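Local coordinates for protein RBSTP2229 gene product (Geobacillus stearothermophilus, PDB 1T6A) that is of unknown function and belongs to the DUF1885 family, folding as an antiparallel sheet packed against a helix, at residues Gly63-Ile71 against Asp83-Asp94. Sequence-based numbering, arbitrary orientation.
Sequences GRLYKGMAI and DIALPPGATHGD
Strands 68-71 and 83-85 run antiparallel, their axes approaching to 4.7 Å, with Ala70 and Ala85 a hydrogen-bonded pair (Ala85 N to Ala70 O 2.8 Å, Ala70 N to Ala85 O 3.0 Å) and Ile71 and Ile84 the non-hydrogen-bonded pair beside it. The small methyls of the alanines lie on one face of the sheet. On the other, Ile71 and Ile84 extend side by side toward Phe101 of helix 92-109, a place suited to branched aliphatic chains, and the SE atom of selenomethionine Met69 rests 3.7 Å from CG2 of Ile84. Past Leu86 the strands part: Pro87 CD touches the carbonyl O of Gly68, where phi of 148° calls for glycine because a CB would jam against the Lys67 carbonyl O, and a type I turn from Pro87 to Ala90 leads into the helix. With CG anti to the backbone N (chi1 -175°), Lys67 carries its chain past this turn, CD beside the Gly89 carbonyl and NZ near Pro87 CB.

Beyond the parting strands, Asp94 OD2 accepts from Lys67 N at 2.8 Å through the syn lone pair, from Gly68 N at 3.2 Å from above the carboxylate plane, and from Thr91 N on the anti side, while OD1 is hydrogen-bonded to the hydroxyl of Tyr48. Thr91 is the N-cap; its OG1 receives Asp94 N, completing a capping box, and donates to Leu65 O at 2.6 Å. Glycine suits position 93 because a side chain would collide with Tyr66, whose CE1 lies 3.6 Å from Gly93 CA. With an alanine in place of Asp94, the amides of Lys67, Gly68 and Thr91 would probably lose their shared acceptor, leaving half the capping box. Three backbone N-H groups converging on one oxygen of a buried residue, near a helix N-terminus, are likely to favour the ionised carboxylate, so that one acid completes the capping box and ties the helix start to the loop entering strand 68-76.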
ATOM      1  N   GLY A  63      -0.766  -8.021 -13.018  1.00 42.84           N
ATOM      2  CA  GLY A  63       0.176  -7.776 -14.097  1.00 43.26           C
ATOM      3  C   GLY A  63       1.352  -8.735 -14.146  1.00 43.61           C
ATOM      4  O   GLY A  63       1.418  -9.700 -13.392  1.00 44.07           O
ATOM      5  N   ARG A  64       2.300  -8.456 -15.036  1.00 44.10           N
ATOM      6  CA  ARG A  64       3.418  -9.372 -15.300  1.00 44.24           C
ATOM      7  C   ARG A  64       4.467  -9.388 -14.175  1.00 42.54           C
ATOM      8  O   ARG A  64       5.245 -10.339 -14.055  1.00 42.78           O
ATOM      9  CB  ARG A  64       4.091  -9.015 -16.643  1.00 45.19           C
ATOM     10  CG  ARG A  64       5.034  -7.790 -16.614  1.00 48.85           C
ATOM     11  CD  ARG A  64       5.390  -7.167 -18.005  1.00 52.91           C
ATOM     12  NE  ARG A  64       5.684  -5.719 -17.918  1.00 56.31           N
ATOM     13  CZ  ARG A  64       4.770  -4.762 -17.691  1.00 59.27           C
ATOM     14  NH1 ARG A  64       3.484  -5.076 -17.538  1.00 60.65           N
ATOM     15  NH2 ARG A  64       5.136  -3.477 -17.607  1.00 60.40           N
ATOM     16  N   LEU A  65       4.484  -8.345 -13.350  1.00 40.12           N
ATOM     17  CA  LEU A  65       5.551  -8.176 -12.359  1.00 38.66           C
ATOM     18  C   LEU A  65       5.335  -8.913 -11.038  1.00 37.25           C
ATOM     19  O   LEU A  65       6.263  -9.021 -10.231  1.00 36.50           O
ATOM     20  CB  LEU A  65       5.788  -6.690 -12.105  1.00 38.69           C
ATOM     21  CG  LEU A  65       6.237  -5.917 -13.353  1.00 38.95           C
ATOM     22  CD1 LEU A  65       6.442  -4.481 -13.037  1.00 39.71           C
ATOM     23  CD2 LEU A  65       7.512  -6.513 -13.916  1.00 40.98           C
ATOM     24  N   TYR A  66       4.125  -9.429 -10.837  1.00 36.01           N
ATOM     25  CA  TYR A  66       3.749 -10.128  -9.615  1.00 35.14           C
ATOM     26  C   TYR A  66       2.970 -11.399  -9.958  1.00 35.73           C
ATOM     27  O   TYR A  66       1.923 -11.326 -10.597  1.00 35.31           O
ATOM     28  CB  TYR A  66       2.875  -9.218  -8.740  1.00 34.57           C
ATOM     29  CG  TYR A  66       3.534  -7.907  -8.365  1.00 32.92           C
ATOM     30  CD1 TYR A  66       4.526  -7.867  -7.393  1.00 32.07           C
ATOM     31  CD2 TYR A  66       3.202  -6.721  -9.011  1.00 31.03           C
ATOM     32  CE1 TYR A  66       5.152  -6.701  -7.055  1.00 30.58           C
ATOM     33  CE2 TYR A  66       3.827  -5.517  -8.667  1.00 32.25           C
ATOM     34  CZ  TYR A  66       4.805  -5.523  -7.691  1.00 30.49           C
ATOM     35  OH  TYR A  66       5.442  -4.375  -7.332  1.00 31.52           O
ATOM     36  N   LYS A  67       3.473 -12.556  -9.534  1.00 35.82           N
ATOM     37  CA  LYS A  67       2.747 -13.810  -9.729  1.00 36.31           C
ATOM     38  C   LYS A  67       1.765 -14.080  -8.599  1.00 35.09           C
ATOM     39  O   LYS A  67       0.567 -14.254  -8.842  1.00 35.10           O
ATOM     40  CB  LYS A  67       3.703 -14.981  -9.857  1.00 37.29           C
ATOM     41  CG  LYS A  67       2.977 -16.284 -10.185  1.00 41.92           C
ATOM     42  CD  LYS A  67       3.917 -17.328 -10.804  1.00 46.91           C
ATOM     43  CE  LYS A  67       3.225 -18.681 -10.955  1.00 49.01           C
ATOM     44  NZ  LYS A  67       4.086 -19.774 -10.431  1.00 52.57           N
ATOM     45  N   GLY A  68       2.279 -14.128  -7.374  1.00 33.53           N
ATOM     46  CA  GLY A  68       1.465 -14.358  -6.205  1.00 33.03           C
ATOM     47  C   GLY A  68       2.165 -15.116  -5.080  1.00 31.95           C
ATOM     48  O   GLY A  68       3.368 -15.398  -5.124  1.00 31.20           O
HETATM   49  N   MSE A  69       1.382 -15.435  -4.061  1.00 30.54           N
HETATM   50  CA  MSE A  69       1.850 -16.241  -2.945  1.00 30.29           C
HETATM   51  C   MSE A  69       0.657 -16.875  -2.225  1.00 29.41           C
HETATM   52  O   MSE A  69      -0.499 -16.542  -2.507  1.00 28.18           O
HETATM   53  CB  MSE A  69       2.653 -15.363  -1.963  1.00 30.94           C
HETATM   54  CG  MSE A  69       1.820 -14.369  -1.169  1.00 32.07           C
HETATM   55 SE   MSE A  69       2.867 -12.982  -0.231  0.84 38.92          SE
HETATM   56  CE  MSE A  69       3.354 -11.874  -1.785  1.00 37.38           C
ATOM     57  N   ALA A  70       0.958 -17.747  -1.272  1.00 28.23           N
ATOM     58  CA  ALA A  70      -0.040 -18.529  -0.568  1.00 28.78           C
ATOM     59  C   ALA A  70       0.231 -18.447   0.917  1.00 28.57           C
ATOM     60  O   ALA A  70       1.373 -18.658   1.355  1.00 28.86           O
ATOM     61  CB  ALA A  70       0.030 -19.994  -1.049  1.00 29.36           C
ATOM     62  N   ILE A  71      -0.794 -18.121   1.689  1.00 27.76           N
ATOM     63  CA  ILE A  71      -0.662 -17.929   3.119  1.00 27.96           C
ATOM     64  C   ILE A  71      -1.588 -18.882   3.846  1.00 28.08           C
ATOM     65  O   ILE A  71      -2.769 -18.960   3.533  1.00 27.63           O
ATOM     66  CB  ILE A  71      -0.996 -16.449   3.504  1.00 27.69           C
ATOM     67  CG1 ILE A  71      -0.194 -15.478   2.628  1.00 30.16           C
ATOM     68  CG2 ILE A  71      -0.726 -16.215   4.959  1.00 28.26           C
ATOM     69  CD1 ILE A  71      -0.422 -14.000   2.929  1.00 31.02           C
ATOM     70  N   ASP A  83       2.480 -19.341   7.635  1.00 27.55           N
ATOM     71  CA  ASP A  83       3.400 -19.678   6.566  1.00 27.76           C
ATOM     72  C   ASP A  83       3.062 -18.837   5.353  1.00 27.69           C
ATOM     73  O   ASP A  83       1.895 -18.713   5.005  1.00 26.84           O
ATOM     74  CB  ASP A  83       3.266 -21.142   6.121  1.00 28.37           C
ATOM     75  CG  ASP A  83       3.915 -22.135   7.074  1.00 32.84           C
ATOM     76  OD1 ASP A  83       4.902 -21.784   7.749  1.00 35.54           O
ATOM     77  OD2 ASP A  83       3.493 -23.318   7.215  1.00 37.26           O
ATOM     78  N   ILE A  84       4.088 -18.294   4.703  1.00 27.96           N
ATOM     79  CA  ILE A  84       3.950 -17.620   3.420  1.00 29.34           C
ATOM     80  C   ILE A  84       4.814 -18.354   2.429  1.00 29.99           C
ATOM     81  O   ILE A  84       6.040 -18.352   2.551  1.00 30.25           O
ATOM     82  CB  ILE A  84       4.361 -16.143   3.519  1.00 29.59           C
ATOM     83  CG1 ILE A  84       3.475 -15.442   4.535  1.00 31.82           C
ATOM     84  CG2 ILE A  84       4.261 -15.473   2.144  1.00 29.82           C
ATOM     85  CD1 ILE A  84       3.950 -14.077   4.884  1.00 35.63           C
ATOM     86  N   ALA A  85       4.167 -19.025   1.481  1.00 31.29           N
ATOM     87  CA  ALA A  85       4.834 -19.801   0.451  1.00 32.41           C
ATOM     88  C   ALA A  85       4.827 -19.061  -0.881  1.00 33.46           C
ATOM     89  O   ALA A  85       3.774 -18.670  -1.383  1.00 32.39           O
ATOM     90  CB  ALA A  85       4.137 -21.175   0.284  1.00 32.69           C
ATOM     91  N   LEU A  86       6.010 -18.876  -1.449  1.00 35.10           N
ATOM     92  CA  LEU A  86       6.143 -18.356  -2.795  1.00 36.66           C
ATOM     93  C   LEU A  86       6.267 -19.511  -3.782  1.00 38.72           C
ATOM     94  O   LEU A  86       7.079 -20.404  -3.581  1.00 38.08           O
ATOM     95  CB  LEU A  86       7.384 -17.486  -2.910  1.00 36.57           C
ATOM     96  CG  LEU A  86       7.397 -16.191  -2.112  1.00 36.90           C
ATOM     97  CD1 LEU A  86       8.794 -15.603  -2.193  1.00 39.22           C
ATOM     98  CD2 LEU A  86       6.384 -15.221  -2.660  1.00 37.30           C
ATOM     99  N   PRO A  87       5.481 -19.474  -4.857  1.00 41.26           N
ATOM    100  CA  PRO A  87       5.533 -20.521  -5.879  1.00 42.74           C
ATOM    101  C   PRO A  87       6.819 -20.440  -6.702  1.00 44.20           C
ATOM    102  O   PRO A  87       7.528 -19.425  -6.627  1.00 44.67           O
ATOM    103  CB  PRO A  87       4.310 -20.221  -6.746  1.00 42.84           C
ATOM    104  CG  PRO A  87       4.131 -18.730  -6.623  1.00 42.65           C
ATOM    105  CD  PRO A  87       4.501 -18.423  -5.195  1.00 41.19           C
ATOM    106  N   PRO A  88       7.146 -21.512  -7.430  1.00 45.56           N
ATOM    107  CA  PRO A  88       8.367 -21.570  -8.251  1.00 45.85           C
ATOM    108  C   PRO A  88       8.591 -20.378  -9.182  1.00 45.41           C
ATOM    109  O   PRO A  88       9.732 -19.924  -9.315  1.00 45.69           O
ATOM    110  CB  PRO A  88       8.174 -22.850  -9.070  1.00 46.20           C
ATOM    111  CG  PRO A  88       7.369 -23.721  -8.173  1.00 46.60           C
ATOM    112  CD  PRO A  88       6.390 -22.781  -7.491  1.00 46.18           C
ATOM    113  N   GLY A  89       7.532 -19.862  -9.787  1.00 44.59           N
ATOM    114  CA  GLY A  89       7.678 -18.729 -10.696  1.00 44.33           C
ATOM    115  C   GLY A  89       7.643 -17.342 -10.050  1.00 43.26           C
ATOM    116  O   GLY A  89       7.520 -16.346 -10.753  1.00 43.87           O
ATOM    117  N   ALA A  90       7.762 -17.264  -8.726  1.00 41.85           N
ATOM    118  CA  ALA A  90       7.581 -16.004  -8.005  1.00 40.04           C
ATOM    119  C   ALA A  90       8.595 -14.964  -8.474  1.00 38.76           C
ATOM    120  O   ALA A  90       9.759 -15.277  -8.689  1.00 39.13           O
ATOM    121  CB  ALA A  90       7.710 -16.229  -6.518  1.00 39.90           C
ATOM    122  N   THR A  91       8.155 -13.720  -8.612  1.00 36.80           N
ATOM    123  CA  THR A  91       9.014 -12.662  -9.122  1.00 35.25           C
ATOM    124  C   THR A  91       9.829 -11.976  -8.033  1.00 34.09           C
ATOM    125  O   THR A  91       9.574 -12.143  -6.845  1.00 33.54           O
ATOM    126  CB  THR A  91       8.166 -11.590  -9.824  1.00 35.29           C
ATOM    127  OG1 THR A  91       7.275 -10.994  -8.879  1.00 34.18           O
ATOM    128  CG2 THR A  91       7.252 -12.201 -10.874  1.00 35.20           C
ATOM    129  N   HIS A  92      10.794 -11.185  -8.480  1.00 33.01           N
ATOM    130  CA  HIS A  92      11.512 -10.228  -7.657  1.00 32.59           C
ATOM    131  C   HIS A  92      10.521  -9.432  -6.820  1.00 31.81           C
ATOM    132  O   HIS A  92      10.713  -9.276  -5.624  1.00 30.92           O
ATOM    133  CB  HIS A  92      12.363  -9.314  -8.563  1.00 32.89           C
ATOM    134  CG  HIS A  92      13.005  -8.158  -7.857  1.00 33.50           C
ATOM    135  ND1 HIS A  92      14.167  -8.277  -7.127  1.00 35.59           N
ATOM    136  CD2 HIS A  92      12.655  -6.851  -7.790  1.00 34.59           C
ATOM    137  CE1 HIS A  92      14.497  -7.099  -6.624  1.00 34.49           C
ATOM    138  NE2 HIS A  92      13.603  -6.213  -7.022  1.00 35.01           N
ATOM    139  N   GLY A  93       9.446  -8.965  -7.458  1.00 30.98           N
ATOM    140  CA  GLY A  93       8.431  -8.176  -6.790  1.00 30.43           C
ATOM    141  C   GLY A  93       7.722  -8.925  -5.673  1.00 29.65           C
ATOM    142  O   GLY A  93       7.560  -8.393  -4.580  1.00 29.05           O
ATOM    143  N   ASP A  94       7.308 -10.157  -5.954  1.00 29.55           N
ATOM    144  CA  ASP A  94       6.635 -11.012  -4.983  1.00 29.08           C
ATOM    145  C   ASP A  94       7.489 -11.221  -3.740  1.00 29.14           C
ATOM    146  O   ASP A  94       6.964 -11.219  -2.644  1.00 29.08           O
ATOM    147  CB  ASP A  94       6.364 -12.403  -5.562  1.00 29.45           C
ATOM    148  CG  ASP A  94       5.284 -12.425  -6.629  1.00 31.18           C
ATOM    149  OD1 ASP A  94       4.292 -11.654  -6.568  1.00 29.94           O
ATOM    150  OD2 ASP A  94       5.350 -13.251  -7.563  1.00 34.53           O
TER
HETATM  151  O   HOH W   1       8.852  -8.366 -10.196  1.00 29.89           O